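Local atomic coordinates of putative peptidyl-arginine deiminase family protein (Campylobacter jejuni subsp. jejuni serotype O:2, PDB entry 6B10), a protein that probably hydrolyses agmatine to N-carbamoylputrescine, an agmatine deiminase step on a route to the polyamine putrescine. Residues A[126-129]-A[130-134]; A[237-240]-A[241-245]. All coordinates share one frame; numbering follows the deposited sequence.

Interaction 1. Residues A[126-129]-A[130-134]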
loop_
_atom_site.group_PDB
_atom_site.type_symbol
_atom_site.label_atom_id
_atom_site.label_comp_id
_atom_site.label_asym_id
_atom_site.label_seq_id
_atom_site.Cartn_x
_atom_site.Cartn_y
_atom_site.Cartn_z
ATOM N N SER A 126 -7.588 -15.415 7.972
ATOM C CA SER A 126 -8.580 -16.128 8.781
ATOM C C SER A 126 -8.079 -16.311 10.203
ATOM O O SER A 126 -8.792 -15.993 11.157
ATOM C CB SER A 126 -8.920 -17.488 8.171
ATOM O OG SER A 126 -9.630 -17.326 6.958
ATOM N N LYS A 127 -6.849 -16.809 10.332
ATOM C CA LYS A 127 -6.229 -17.001 11.646
ATOM C C LYS A 127 -6.273 -15.686 12.404
ATOM O O LYS A 127 -6.736 -15.625 13.536
ATOM C CB LYS A 127 -4.756 -17.460 11.588
ATOM C CG LYS A 127 -4.231 -18.121 10.318
ATOM C CD LYS A 127 -4.637 -19.576 10.170
ATOM C CE LYS A 127 -3.559 -20.340 9.414
ATOM N NZ LYS A 127 -3.929 -21.756 9.152
ATOM N N LEU A 128 -5.776 -14.636 11.756
ATOM C CA LEU A 128 -5.627 -13.328 12.378
ATOM C C LEU A 128 -6.950 -12.808 12.914
ATOM O O LEU A 128 -7.027 -12.337 14.049
ATOM C CB LEU A 128 -5.053 -12.332 11.364
ATOM C CG LEU A 128 -4.813 -10.897 11.842
ATOM C CD1 LEU A 128 -3.773 -10.855 12.950
ATOM C CD2 LEU A 128 -4.387 -10.009 10.678
ATOM N N PHE A 129 -7.984 -12.900 12.085
ATOM C CA PHE A 129 -9.293 -12.358 12.429
ATOM C C PHE A 129 -10.050 -13.260 13.401
ATOM O O PHE A 129 -10.763 -12.768 14.279
ATOM C CB PHE A 129 -10.114 -12.081 11.160
ATOM C CG PHE A 129 -9.895 -10.702 10.601
ATOM C CD1 PHE A 129 -8.720 -10.386 9.937
ATOM C CD2 PHE A 129 -10.846 -9.711 10.777
ATOM C CE1 PHE A 129 -8.507 -9.109 9.440
ATOM C CE2 PHE A 129 -10.641 -8.436 10.282
ATOM C CZ PHE A 129 -9.468 -8.133 9.616
ATOM N N LYS A 130 -9.883 -14.572 13.251
ATOM C CA LYS A 130 -10.489 -15.531 14.175
ATOM C C LYS A 130 -9.853 -15.448 15.567
ATOM O O LYS A 130 -10.562 -15.370 16.573
ATOM C CB LYS A 130 -10.378 -16.958 13.621
ATOM C CG LYS A 130 -11.018 -18.021 14.502
ATOM C CD LYS A 130 -11.099 -19.367 13.796
ATOM C CE LYS A 130 -11.374 -20.507 14.771
ATOM N NZ LYS A 130 -10.155 -20.926 15.525
ATOM N N GLU A 131 -8.522 -15.436 15.614
ATOM C CA GLU A 131 -7.785 -15.555 16.873
ATOM C C GLU A 131 -7.531 -14.226 17.572
ATOM O O GLU A 131 -7.863 -14.074 18.746
ATOM C CB GLU A 131 -6.448 -16.252 16.639
ATOM C CG GLU A 131 -6.562 -17.620 15.987
ATOM C CD GLU A 131 -5.208 -18.214 15.673
ATOM O OE1 GLU A 131 -4.231 -17.833 16.350
ATOM O OE2 GLU A 131 -5.119 -19.056 14.753
ATOM N N LYS A 132 -6.934 -13.263 16.870
ATOM C CA LYS A 132 -6.581 -11.995 17.514
ATOM C C LYS A 132 -7.752 -11.014 17.604
ATOM O O LYS A 132 -8.176 -10.660 18.703
ATOM C CB LYS A 132 -5.389 -11.326 16.835
ATOM C CG LYS A 132 -4.857 -10.156 17.646
ATOM C CD LYS A 132 -3.753 -9.403 16.936
ATOM C CE LYS A 132 -3.456 -8.087 17.642
ATOM N NZ LYS A 132 -2.756 -8.253 18.946
ATOM N N PHE A 133 -8.264 -10.570 16.459
ATOM C CA PHE A 133 -9.324 -9.556 16.443
ATOM C C PHE A 133 -10.684 -10.123 16.856
ATOM O O PHE A 133 -11.531 -9.378 17.355
ATOM C CB PHE A 133 -9.444 -8.892 15.065
ATOM C CG PHE A 133 -8.155 -8.298 14.552
ATOM C CD1 PHE A 133 -7.385 -7.464 15.353
ATOM C CD2 PHE A 133 -7.722 -8.561 13.257
ATOM C CE1 PHE A 133 -6.207 -6.917 14.883
ATOM C CE2 PHE A 133 -6.543 -8.011 12.779
ATOM C CZ PHE A 133 -5.784 -7.190 13.594
ATOM N N LYS A 134 -10.887 -11.428 16.649
ATOM C CA LYS A 134 -12.151 -12.104 16.985
ATOM C C LYS A 134 -13.317 -11.377 16.329
ATOM O O LYS A 134 -14.195 -10.817 16.991
ATOM C CB LYS A 134 -12.329 -12.212 18.502
ATOM C CG LYS A 134 -11.292 -13.114 19.154
ATOM C CD LYS A 134 -11.261 -12.950 20.663
ATOM C CE LYS A 134 -10.054 -13.654 21.264
ATOM N NZ LYS A 134 -9.915 -13.358 22.717
#
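Phe133 turns the edge of its ring onto the face of Phe129, four residues earlier on the same helix. The two planes stand at 73° with centroids 5.1 Å apart, a T-shaped pair in which Phe133 CD2 sits 3.8 Å above the Phe129 plane, over the middle of the ring. Phe133 has CG anti to its carbonyl carbon (chi1 -55°), which swings the ring back along the helix. CE2, next to CD2 in the Phe133 ring, meets Leu128 obliquely: Leu128 CG lies 3.5 Å from Phe133 CE2, and both methyls approach the same carbon.

A widened backbone turn probably helps Leu128 and Phe133, five residues apart, to meet. At this C-terminal end of helix 120-133 the last turn is pi-type: Leu128 O accepts from Phe133 N at 3.2 Å, in the carbonyl plane, and also from Lys132 N at 3.0 Å, which stands above that plane. Lys134 then leaves the helix with positive phi.

Large apolar residues suit this face because it packs on the sheet that includes strands 19-25 and 56-61, Leu128 and Phe133 both touching Met23 and Leu58, while Arg328 forms a cation-pi contact with Phe133. At the border of that sheet Lys132 lays its chain on Tyr21 and Leu58, and its amine forms a salt bridge with Glu77. Glu131, extended beyond CG, lies back against the preceding turn, with OE2 3.6 Å from Lys127 CB.

Interaction 2. Residues A[237-240]-A[241-245]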
loop_
_atom_site.group_PDB
_atom_site.type_symbol
_atom_site.label_atom_id
_atom_site.label_comp_id
_atom_site.label_asym_id
_atom_site.label_seq_id
_atom_site.Cartn_x
_atom_site.Cartn_y
_atom_site.Cartn_z
ATOM N N GLN A 237 5.258 10.467 -18.903
ATOM C CA GLN A 237 4.732 11.695 -19.505
ATOM C C GLN A 237 3.288 11.504 -19.968
ATOM O O GLN A 237 2.456 12.385 -19.773
ATOM C CB GLN A 237 5.614 12.191 -20.654
ATOM C CG GLN A 237 6.870 12.920 -20.189
ATOM C CD GLN A 237 6.579 14.254 -19.504
ATOM O OE1 GLN A 237 5.641 14.961 -19.867
ATOM N NE2 GLN A 237 7.394 14.603 -18.511
ATOM N N LYS A 238 2.989 10.349 -20.558
ATOM C CA LYS A 238 1.615 10.034 -20.966
ATOM C C LYS A 238 0.679 9.883 -19.756
ATOM O O LYS A 238 -0.449 10.379 -19.767
ATOM C CB LYS A 238 1.577 8.759 -21.809
ATOM C CG LYS A 238 2.125 8.913 -23.218
ATOM C CD LYS A 238 2.134 7.568 -23.928
ATOM C CE LYS A 238 2.954 7.604 -25.205
ATOM N NZ LYS A 238 3.210 6.228 -25.709
ATOM N N MET A 239 1.151 9.200 -18.719
ATOM C CA MET A 239 0.398 9.101 -17.470
ATOM C C MET A 239 0.098 10.493 -16.910
ATOM O O MET A 239 -1.007 10.748 -16.437
ATOM C CB MET A 239 1.160 8.272 -16.435
ATOM C CG MET A 239 0.317 7.868 -15.230
ATOM S SD MET A 239 1.270 6.977 -13.986
ATOM C CE MET A 239 2.242 8.314 -13.300
ATOM N N LYS A 240 1.079 11.389 -16.968
ATOM C CA LYS A 240 0.883 12.763 -16.506
ATOM C C LYS A 240 -0.286 13.427 -17.233
ATOM O O LYS A 240 -1.153 14.039 -16.602
ATOM C CB LYS A 240 2.160 13.591 -16.685
ATOM C CG LYS A 240 2.066 15.007 -16.135
ATOM C CD LYS A 240 3.315 15.819 -16.456
ATOM C CE LYS A 240 3.144 17.286 -16.086
ATOM N NZ LYS A 240 4.456 17.956 -15.828
ATOM N N GLU A 241 -0.303 13.301 -18.559
ATOM C CA GLU A 241 -1.365 13.897 -19.375
ATOM C C GLU A 241 -2.745 13.361 -19.006
ATOM O O GLU A 241 -3.694 14.137 -18.882
ATOM C CB GLU A 241 -1.089 13.684 -20.872
ATOM C CG GLU A 241 0.103 14.473 -21.406
ATOM C CD GLU A 241 -0.020 15.965 -21.155
ATOM O OE1 GLU A 241 -1.152 16.486 -21.227
ATOM O OE2 GLU A 241 1.010 16.620 -20.876
ATOM N N GLU A 242 -2.850 12.041 -18.831
ATOM C CA GLU A 242 -4.073 11.419 -18.319
ATOM C C GLU A 242 -4.521 12.050 -17.003
ATOM O O GLU A 242 -5.685 12.408 -16.834
ATOM C CB GLU A 242 -3.855 9.931 -18.069
ATOM C CG GLU A 242 -4.277 9.018 -19.191
ATOM C CD GLU A 242 -3.979 7.579 -18.856
ATOM O OE1 GLU A 242 -4.926 6.819 -18.571
ATOM O OE2 GLU A 242 -2.787 7.212 -18.846
ATOM N N LEU A 243 -3.584 12.182 -16.069
ATOM C CA LEU A 243 -3.900 12.715 -14.750
ATOM C C LEU A 243 -4.308 14.182 -14.810
ATOM O O LEU A 243 -5.094 14.636 -13.981
ATOM C CB LEU A 243 -2.724 12.512 -13.789
ATOM C CG LEU A 243 -2.473 11.053 -13.367
ATOM C CD1 LEU A 243 -1.201 10.938 -12.548
ATOM C CD2 LEU A 243 -3.647 10.495 -12.587
ATOM N N LYS A 244 -3.798 14.914 -15.796
ATOM C CA LYS A 244 -4.206 16.307 -15.991
ATOM C C LYS A 244 -5.673 16.437 -16.397
ATOM O O LYS A 244 -6.289 17.465 -16.137
ATOM C CB LYS A 244 -3.289 17.016 -17.000
ATOM C CG LYS A 244 -1.975 17.454 -16.377
ATOM C CD LYS A 244 -0.853 17.557 -17.393
ATOM C CE LYS A 244 -1.065 18.715 -18.348
ATOM N NZ LYS A 244 0.178 18.978 -19.122
ATOM N N LYS A 245 -6.229 15.396 -17.013
ATOM C CA LYS A 245 -7.652 15.391 -17.399
ATOM C C LYS A 245 -8.616 15.180 -16.232
ATOM O O LYS A 245 -9.796 15.495 -16.358
ATOM C CB LYS A 245 -7.938 14.320 -18.466
ATOM C CG LYS A 245 -7.729 14.773 -19.904
ATOM C CD LYS A 245 -6.316 14.529 -20.399
ATOM C CE LYS A 245 -6.252 14.594 -21.919
ATOM N NZ LYS A 245 -4.936 14.137 -22.447
#
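Lys240 and Lys244 lie one helical turn apart, and their aliphatic chains meet where Lys240 CG comes to 4.1 Å from Lys244 CD. Lys244 can be followed outward from the backbone. Its CB lies 3.7 Å from Lys240 O, the same carbonyl that accepts the hydrogen bond from Lys244 N at 2.9 Å. CG remains beside that oxygen, and CD both passes it and touches Lys240 CG. The chain then bends at chi3 (69°), which turns CE and NZ back toward Glu241; NZ finally reaches Glu241 OE2 at 3.1 Å, on the syn side of the carboxylate and 27° out of its plane. Glu241 is itself bent at chi2, and the hydrogen-bonded salt bridge spans three residues along the exposed side of the helix. A long, flexible lysine suits this place because its methylenes can lie on the preceding turn while the amine still finds a charge.

Lys240 stays extended with CG anti to its backbone N (chi1 -176°), and carries its own amine to a salt bridge with Glu252. Lys240 NZ and Lys244 NZ are 5.5 Å apart, and the carboxylates nearby would be expected to ease their repulsion.

Met239 and Leu243 form the buried face, with Met239 CG 4.3 Å from Leu243 CD1, and both pack on Leu194 and His222. Glu242 accepts from the backbone N-H groups of Glu195 and Asn196 beyond strand 190-194. Helix 233-244 is thus amphipathic, as expected of the connecting helix in a beta-alpha-beta unit, here between strands 219-224 and 249-254.

Following the chain from the N terminus, strands 19-25, 56-61 and 76-80 come first, and helix 120-133 then returns to pack on them; interaction 1 takes in its last two turns, just before strand 138-141. Interaction 2 follows much later, on helix 233-244 between strands 219-224 and 249-254. Each contact joins adjoining segments, so neither closes a long loop; they occur in series, without nesting or crossing. The centres of interactions 1 and 2 are about 42 Å apart, on opposite sides of the chain's centre. Each lies within a helix whose buried side packs on strands, for interaction 1 those of a sheet that C-terminal strand 326-329 completes.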